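Local structure of hypothetical protein SMU.776 (Streptococcus mutans, 2B78) at residues 73-85 with 98-112. The protein is a putative S-adenosylmethionine-dependent methyltransferase that may bind or act on RNA. Sequence-based numbering, arbitrary orientation.
Sequences YFIKLFQWSKDKR and RLFNQDGDSFGGVTI
Arg-85, near the C-terminal end of helix 71-83, forms an end-on, two-nitrogen salt bridge with Asp-105, NH1 to OD1 at 3.0 Å in a nearly straight bond (168°) and NH2 to OD2. The two planes lie 47° apart: NH1 approaches OD1 from above the carboxylate plane, whereas OD2 receives NH2 on its syn side and Asn-101 N on its anti lone pair. An extended chain from CG carries NE to Arg-98 O (2.8 Å), NH1 turns back to Ser-81 O, and the carbonyl of Leu-99 lies over the guanidinium face without bonding to it. NH2 also reaches Asp-365 O.

Earlier in the helix, two T-shaped pairs join it to edge strand 96-101 of a five-stranded mixed sheet, bulged at Leu-99 and Phe-100 opposite Ile-112, and to the loop before strand 110-115. Phe-78 points its edge at the face of Phe-100, over whose opposite face Asp-105 CB lies, toward the rim; Phe-74 does likewise to Phe-107, with planes at 85°. Between them Leu-77 CD1 packs on Phe-107 CB at 3.8 Å.

With bonds from all three guanidinium nitrogens, the buried Arg-85 is fixed in rotation, and its charge probably stabilises the Asp-105 carboxylate in its ionised form.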
loop_
_atom_site.group_PDB
_atom_site.type_symbol
_atom_site.label_atom_id
_atom_site.label_comp_id
_atom_site.label_asym_id
_atom_site.label_seq_id
_atom_site.Cartn_x
_atom_site.Cartn_y
_atom_site.Cartn_z
ATOM N N TYR A 73 25.805 6.788 5.076
ATOM C CA TYR A 73 24.931 5.858 5.774
ATOM C C TYR A 73 23.768 5.468 4.866
ATOM O O TYR A 73 23.346 4.316 4.856
ATOM C CB TYR A 73 24.394 6.485 7.057
ATOM C CG TYR A 73 23.574 5.518 7.882
ATOM C CD1 TYR A 73 24.188 4.514 8.629
ATOM C CD2 TYR A 73 22.179 5.603 7.908
ATOM C CE1 TYR A 73 23.438 3.618 9.386
ATOM C CE2 TYR A 73 21.418 4.709 8.665
ATOM C CZ TYR A 73 22.056 3.724 9.400
ATOM O OH TYR A 73 21.315 2.850 10.160
ATOM N N PHE A 74 23.250 6.428 4.099
ATOM C CA PHE A 74 22.142 6.135 3.198
ATOM C C PHE A 74 22.598 5.362 1.964
ATOM O O PHE A 74 21.851 4.534 1.432
ATOM C CB PHE A 74 21.411 7.427 2.815
ATOM C CG PHE A 74 20.601 8.010 3.940
ATOM C CD1 PHE A 74 19.474 7.346 4.419
ATOM C CD2 PHE A 74 20.991 9.193 4.555
ATOM C CE1 PHE A 74 18.752 7.856 5.503
ATOM C CE2 PHE A 74 20.277 9.706 5.634
ATOM C CZ PHE A 74 19.157 9.036 6.110
ATOM N N ILE A 75 23.824 5.608 1.506
ATOM C CA ILE A 75 24.342 4.869 0.350
ATOM C C ILE A 75 24.356 3.378 0.719
ATOM O O ILE A 75 23.947 2.522 -0.078
ATOM C CB ILE A 75 25.780 5.344 -0.021
ATOM C CG1 ILE A 75 25.700 6.720 -0.684
ATOM C CG2 ILE A 75 26.456 4.349 -0.951
ATOM C CD1 ILE A 75 27.043 7.396 -0.881
ATOM N N LYS A 76 24.801 3.077 1.936
ATOM C CA LYS A 76 24.855 1.701 2.424
ATOM C C LYS A 76 23.449 1.105 2.465
ATOM O O LYS A 76 23.229 -0.019 2.021
ATOM C CB LYS A 76 25.447 1.652 3.836
ATOM C CG LYS A 76 26.869 2.202 3.964
ATOM C CD LYS A 76 27.888 1.294 3.293
ATOM C CE LYS A 76 29.310 1.748 3.600
ATOM N NZ LYS A 76 30.322 0.889 2.923
ATOM N N LEU A 77 22.500 1.859 3.012
ATOM C CA LEU A 77 21.123 1.380 3.099
ATOM C C LEU A 77 20.533 1.070 1.729
ATOM O O LEU A 77 19.882 0.039 1.547
ATOM C CB LEU A 77 20.233 2.405 3.807
ATOM C CG LEU A 77 20.328 2.462 5.335
ATOM C CD1 LEU A 77 19.370 3.509 5.864
ATOM C CD2 LEU A 77 19.991 1.081 5.924
ATOM N N PHE A 78 20.746 1.958 0.763
ATOM C CA PHE A 78 20.197 1.729 -0.568
ATOM C C PHE A 78 20.917 0.618 -1.324
ATOM O O PHE A 78 20.310 -0.060 -2.149
ATOM C CB PHE A 78 20.192 3.032 -1.379
ATOM C CG PHE A 78 19.276 4.092 -0.818
ATOM C CD1 PHE A 78 17.998 3.758 -0.368
ATOM C CD2 PHE A 78 19.684 5.422 -0.741
ATOM C CE1 PHE A 78 17.144 4.728 0.155
ATOM C CE2 PHE A 78 18.838 6.405 -0.219
ATOM C CZ PHE A 78 17.568 6.059 0.228
ATOM N N GLN A 79 22.203 0.420 -1.049
ATOM C CA GLN A 79 22.944 -0.652 -1.717
ATOM C C GLN A 79 22.354 -1.989 -1.287
ATOM O O GLN A 79 22.237 -2.914 -2.091
ATOM C CB GLN A 79 24.434 -0.610 -1.346
ATOM C CG GLN A 79 25.261 0.456 -2.060
ATOM C CD GLN A 79 26.697 0.542 -1.524
ATOM O OE1 GLN A 79 27.598 1.043 -2.202
ATOM N NE2 GLN A 79 26.904 0.066 -0.300
ATOM N N TRP A 80 21.966 -2.087 -0.019
ATOM C CA TRP A 80 21.387 -3.324 0.497
ATOM C C TRP A 80 19.981 -3.552 -0.067
ATOM O O TRP A 80 19.630 -4.663 -0.460
ATOM C CB TRP A 80 21.307 -3.293 2.032
ATOM C CG TRP A 80 22.593 -3.556 2.761
ATOM C CD1 TRP A 80 23.375 -2.637 3.406
ATOM C CD2 TRP A 80 23.231 -4.831 2.951
ATOM N NE1 TRP A 80 24.460 -3.261 3.986
ATOM C CE2 TRP A 80 24.398 -4.604 3.720
ATOM C CE3 TRP A 80 22.933 -6.139 2.544
ATOM C CZ2 TRP A 80 25.263 -5.641 4.097
ATOM C CZ3 TRP A 80 23.798 -7.174 2.918
ATOM C CH2 TRP A 80 24.949 -6.914 3.685
ATOM N N SER A 81 19.172 -2.501 -0.098
ATOM C CA SER A 81 17.812 -2.629 -0.608
ATOM C C SER A 81 17.834 -2.995 -2.089
ATOM O O SER A 81 16.987 -3.753 -2.570
ATOM C CB SER A 81 17.032 -1.328 -0.380
ATOM O OG SER A 81 17.625 -0.235 -1.062
ATOM N N LYS A 82 18.813 -2.461 -2.810
ATOM C CA LYS A 82 18.956 -2.741 -4.237
ATOM C C LYS A 82 19.355 -4.196 -4.475
ATOM O O LYS A 82 18.810 -4.864 -5.350
ATOM C CB LYS A 82 20.013 -1.812 -4.848
ATOM C CG LYS A 82 20.309 -2.071 -6.325
ATOM C CD LYS A 82 21.203 -0.977 -6.897
ATOM C CE LYS A 82 21.352 -1.099 -8.407
ATOM N NZ LYS A 82 22.160 0.034 -8.972
ATOM N N ASP A 83 20.310 -4.685 -3.696
ATOM C CA ASP A 83 20.775 -6.060 -3.844
ATOM C C ASP A 83 19.699 -7.100 -3.582
ATOM O O ASP A 83 19.747 -8.189 -4.145
ATOM C CB ASP A 83 21.968 -6.325 -2.927
ATOM C CG ASP A 83 23.284 -5.930 -3.564
ATOM O OD1 ASP A 83 23.657 -6.561 -4.579
ATOM O OD2 ASP A 83 23.935 -4.991 -3.059
ATOM N N LYS A 84 18.729 -6.779 -2.735
ATOM C CA LYS A 84 17.669 -7.737 -2.441
ATOM C C LYS A 84 16.627 -7.781 -3.550
ATOM O O LYS A 84 15.786 -8.683 -3.577
ATOM C CB LYS A 84 16.955 -7.377 -1.131
ATOM C CG LYS A 84 17.881 -7.058 0.033
ATOM C CD LYS A 84 17.071 -6.786 1.296
ATOM C CE LYS A 84 17.937 -6.214 2.407
ATOM N NZ LYS A 84 19.144 -7.042 2.667
ATOM N N ARG A 85 16.688 -6.822 -4.467
ATOM C CA ARG A 85 15.696 -6.733 -5.533
ATOM C C ARG A 85 16.167 -6.994 -6.966
ATOM O O ARG A 85 15.455 -6.662 -7.920
ATOM C CB ARG A 85 15.022 -5.358 -5.462
ATOM C CG ARG A 85 14.295 -5.082 -4.143
ATOM C CD ARG A 85 13.742 -3.663 -4.106
ATOM N NE ARG A 85 12.758 -3.454 -3.039
ATOM C CZ ARG A 85 13.042 -3.376 -1.741
ATOM N NH1 ARG A 85 14.298 -3.492 -1.313
ATOM N NH2 ARG A 85 12.065 -3.174 -0.863
ATOM N N ARG A 98 8.145 -1.481 -5.765
ATOM C CA ARG A 98 8.754 -0.700 -4.689
ATOM C C ARG A 98 10.241 -0.984 -4.461
ATOM O O ARG A 98 10.646 -2.138 -4.329
ATOM C CB ARG A 98 7.977 -0.902 -3.387
ATOM C CG ARG A 98 8.608 -0.210 -2.178
ATOM C CD ARG A 98 7.564 0.192 -1.151
ATOM N NE ARG A 98 6.690 1.240 -1.668
ATOM C CZ ARG A 98 5.759 1.863 -0.952
ATOM N NH1 ARG A 98 5.571 1.550 0.322
ATOM N NH2 ARG A 98 5.014 2.801 -1.519
ATOM N N LEU A 99 11.037 0.083 -4.393
ATOM C CA LEU A 99 12.485 -0.028 -4.181
ATOM C C LEU A 99 12.902 0.025 -2.710
ATOM O O LEU A 99 13.915 -0.569 -2.320
ATOM C CB LEU A 99 13.209 1.093 -4.942
ATOM C CG LEU A 99 13.054 1.150 -6.466
ATOM C CD1 LEU A 99 13.846 2.341 -7.017
ATOM C CD2 LEU A 99 13.556 -0.149 -7.099
ATOM N N PHE A 100 12.122 0.727 -1.890
ATOM C CA PHE A 100 12.447 0.881 -0.471
ATOM C C PHE A 100 11.150 1.013 0.310
ATOM O O PHE A 100 10.286 1.810 -0.052
ATOM C CB PHE A 100 13.300 2.139 -0.279
ATOM C CG PHE A 100 14.117 2.140 0.985
ATOM C CD1 PHE A 100 15.384 1.567 1.011
ATOM C CD2 PHE A 100 13.613 2.705 2.155
ATOM C CE1 PHE A 100 16.140 1.557 2.183
ATOM C CE2 PHE A 100 14.359 2.697 3.329
ATOM C CZ PHE A 100 15.625 2.122 3.342
ATOM N N ASN A 101 11.006 0.241 1.382
ATOM C CA ASN A 101 9.772 0.289 2.163
ATOM C C ASN A 101 9.967 0.446 3.659
ATOM O O ASN A 101 9.878 -0.521 4.415
ATOM C CB ASN A 101 8.938 -0.966 1.890
ATOM C CG ASN A 101 7.525 -0.862 2.442
ATOM O OD1 ASN A 101 6.842 0.163 2.278
ATOM N ND2 ASN A 101 7.068 -1.933 3.084
ATOM N N GLN A 102 10.233 1.677 4.078
ATOM C CA GLN A 102 10.411 2.005 5.488
ATOM C C GLN A 102 11.242 1.018 6.326
ATOM O O GLN A 102 12.391 0.741 5.989
ATOM C CB GLN A 102 9.035 2.220 6.112
ATOM C CG GLN A 102 8.221 3.284 5.381
ATOM C CD GLN A 102 7.175 3.927 6.271
ATOM O OE1 GLN A 102 7.502 4.528 7.284
ATOM N NE2 GLN A 102 5.913 3.803 5.893
ATOM N N ASP A 103 10.676 0.494 7.414
ATOM C CA ASP A 103 11.439 -0.422 8.258
ATOM C C ASP A 103 11.733 -1.770 7.615
ATOM O O ASP A 103 12.586 -2.522 8.098
ATOM C CB ASP A 103 10.762 -0.588 9.641
ATOM C CG ASP A 103 9.314 -1.037 9.562
ATOM O OD1 ASP A 103 8.651 -0.799 8.525
ATOM O OD2 ASP A 103 8.830 -1.610 10.568
ATOM N N GLY A 104 11.037 -2.076 6.521
ATOM C CA GLY A 104 11.279 -3.328 5.830
ATOM C C GLY A 104 12.683 -3.280 5.250
ATOM O O GLY A 104 13.298 -4.314 4.987
ATOM N N ASP A 105 13.193 -2.071 5.044
ATOM C CA ASP A 105 14.542 -1.905 4.512
ATOM C C ASP A 105 15.428 -1.138 5.479
ATOM O O ASP A 105 16.403 -0.481 5.087
ATOM C CB ASP A 105 14.499 -1.218 3.155
ATOM C CG ASP A 105 13.899 -2.104 2.091
ATOM O OD1 ASP A 105 14.568 -3.090 1.693
ATOM O OD2 ASP A 105 12.751 -1.825 1.672
ATOM N N SER A 106 15.061 -1.233 6.753
ATOM C CA SER A 106 15.792 -0.626 7.864
ATOM C C SER A 106 15.847 0.882 8.023
ATOM O O SER A 106 16.782 1.412 8.617
ATOM C CB SER A 106 17.214 -1.200 7.933
ATOM O OG SER A 106 17.168 -2.556 8.368
ATOM N N PHE A 107 14.862 1.587 7.491
ATOM C CA PHE A 107 14.822 3.022 7.702
ATOM C C PHE A 107 13.394 3.497 7.557
ATOM O O PHE A 107 12.955 3.848 6.464
ATOM C CB PHE A 107 15.720 3.786 6.730
ATOM C CG PHE A 107 16.042 5.176 7.204
ATOM C CD1 PHE A 107 16.975 5.374 8.219
ATOM C CD2 PHE A 107 15.357 6.278 6.699
ATOM C CE1 PHE A 107 17.219 6.650 8.728
ATOM C CE2 PHE A 107 15.591 7.557 7.202
ATOM C CZ PHE A 107 16.522 7.742 8.217
ATOM N N GLY A 108 12.662 3.498 8.665
ATOM C CA GLY A 108 11.278 3.935 8.621
ATOM C C GLY A 108 11.129 5.394 8.237
ATOM O O GLY A 108 12.061 6.181 8.398
ATOM N N GLY A 109 9.959 5.752 7.708
ATOM C CA GLY A 109 9.710 7.131 7.320
ATOM C C GLY A 109 9.881 7.423 5.838
ATOM O O GLY A 109 9.454 8.472 5.347
ATOM N N VAL A 110 10.490 6.487 5.118
ATOM C CA VAL A 110 10.739 6.679 3.693
ATOM C C VAL A 110 10.394 5.484 2.821
ATOM O O VAL A 110 10.718 4.345 3.164
ATOM C CB VAL A 110 12.234 6.996 3.444
ATOM C CG1 VAL A 110 12.488 7.181 1.951
ATOM C CG2 VAL A 110 12.653 8.236 4.227
ATOM N N THR A 111 9.724 5.742 1.696
ATOM C CA THR A 111 9.423 4.693 0.729
ATOM C C THR A 111 9.851 5.274 -0.614
ATOM O O THR A 111 9.843 6.497 -0.809
ATOM C CB THR A 111 7.905 4.287 0.655
ATOM O OG1 THR A 111 7.132 5.362 0.112
ATOM C CG2 THR A 111 7.372 3.928 2.033
ATOM N N ILE A 112 10.256 4.403 -1.527
ATOM C CA ILE A 112 10.676 4.836 -2.850
ATOM C C ILE A 112 10.151 3.813 -3.841
ATOM O O ILE A 112 10.382 2.607 -3.697
ATOM C CB ILE A 112 12.206 4.887 -2.988
ATOM C CG1 ILE A 112 12.810 5.754 -1.879
ATOM C CG2 ILE A 112 12.575 5.423 -4.379
ATOM C CD1 ILE A 112 14.323 5.739 -1.846
HETATM O O HOH W 1 19.470 1.007 9.354
HETATM O O HOH W 2 18.785 -1.050 3.794
HETATM O O HOH W 3 16.350 -0.114 -3.465
#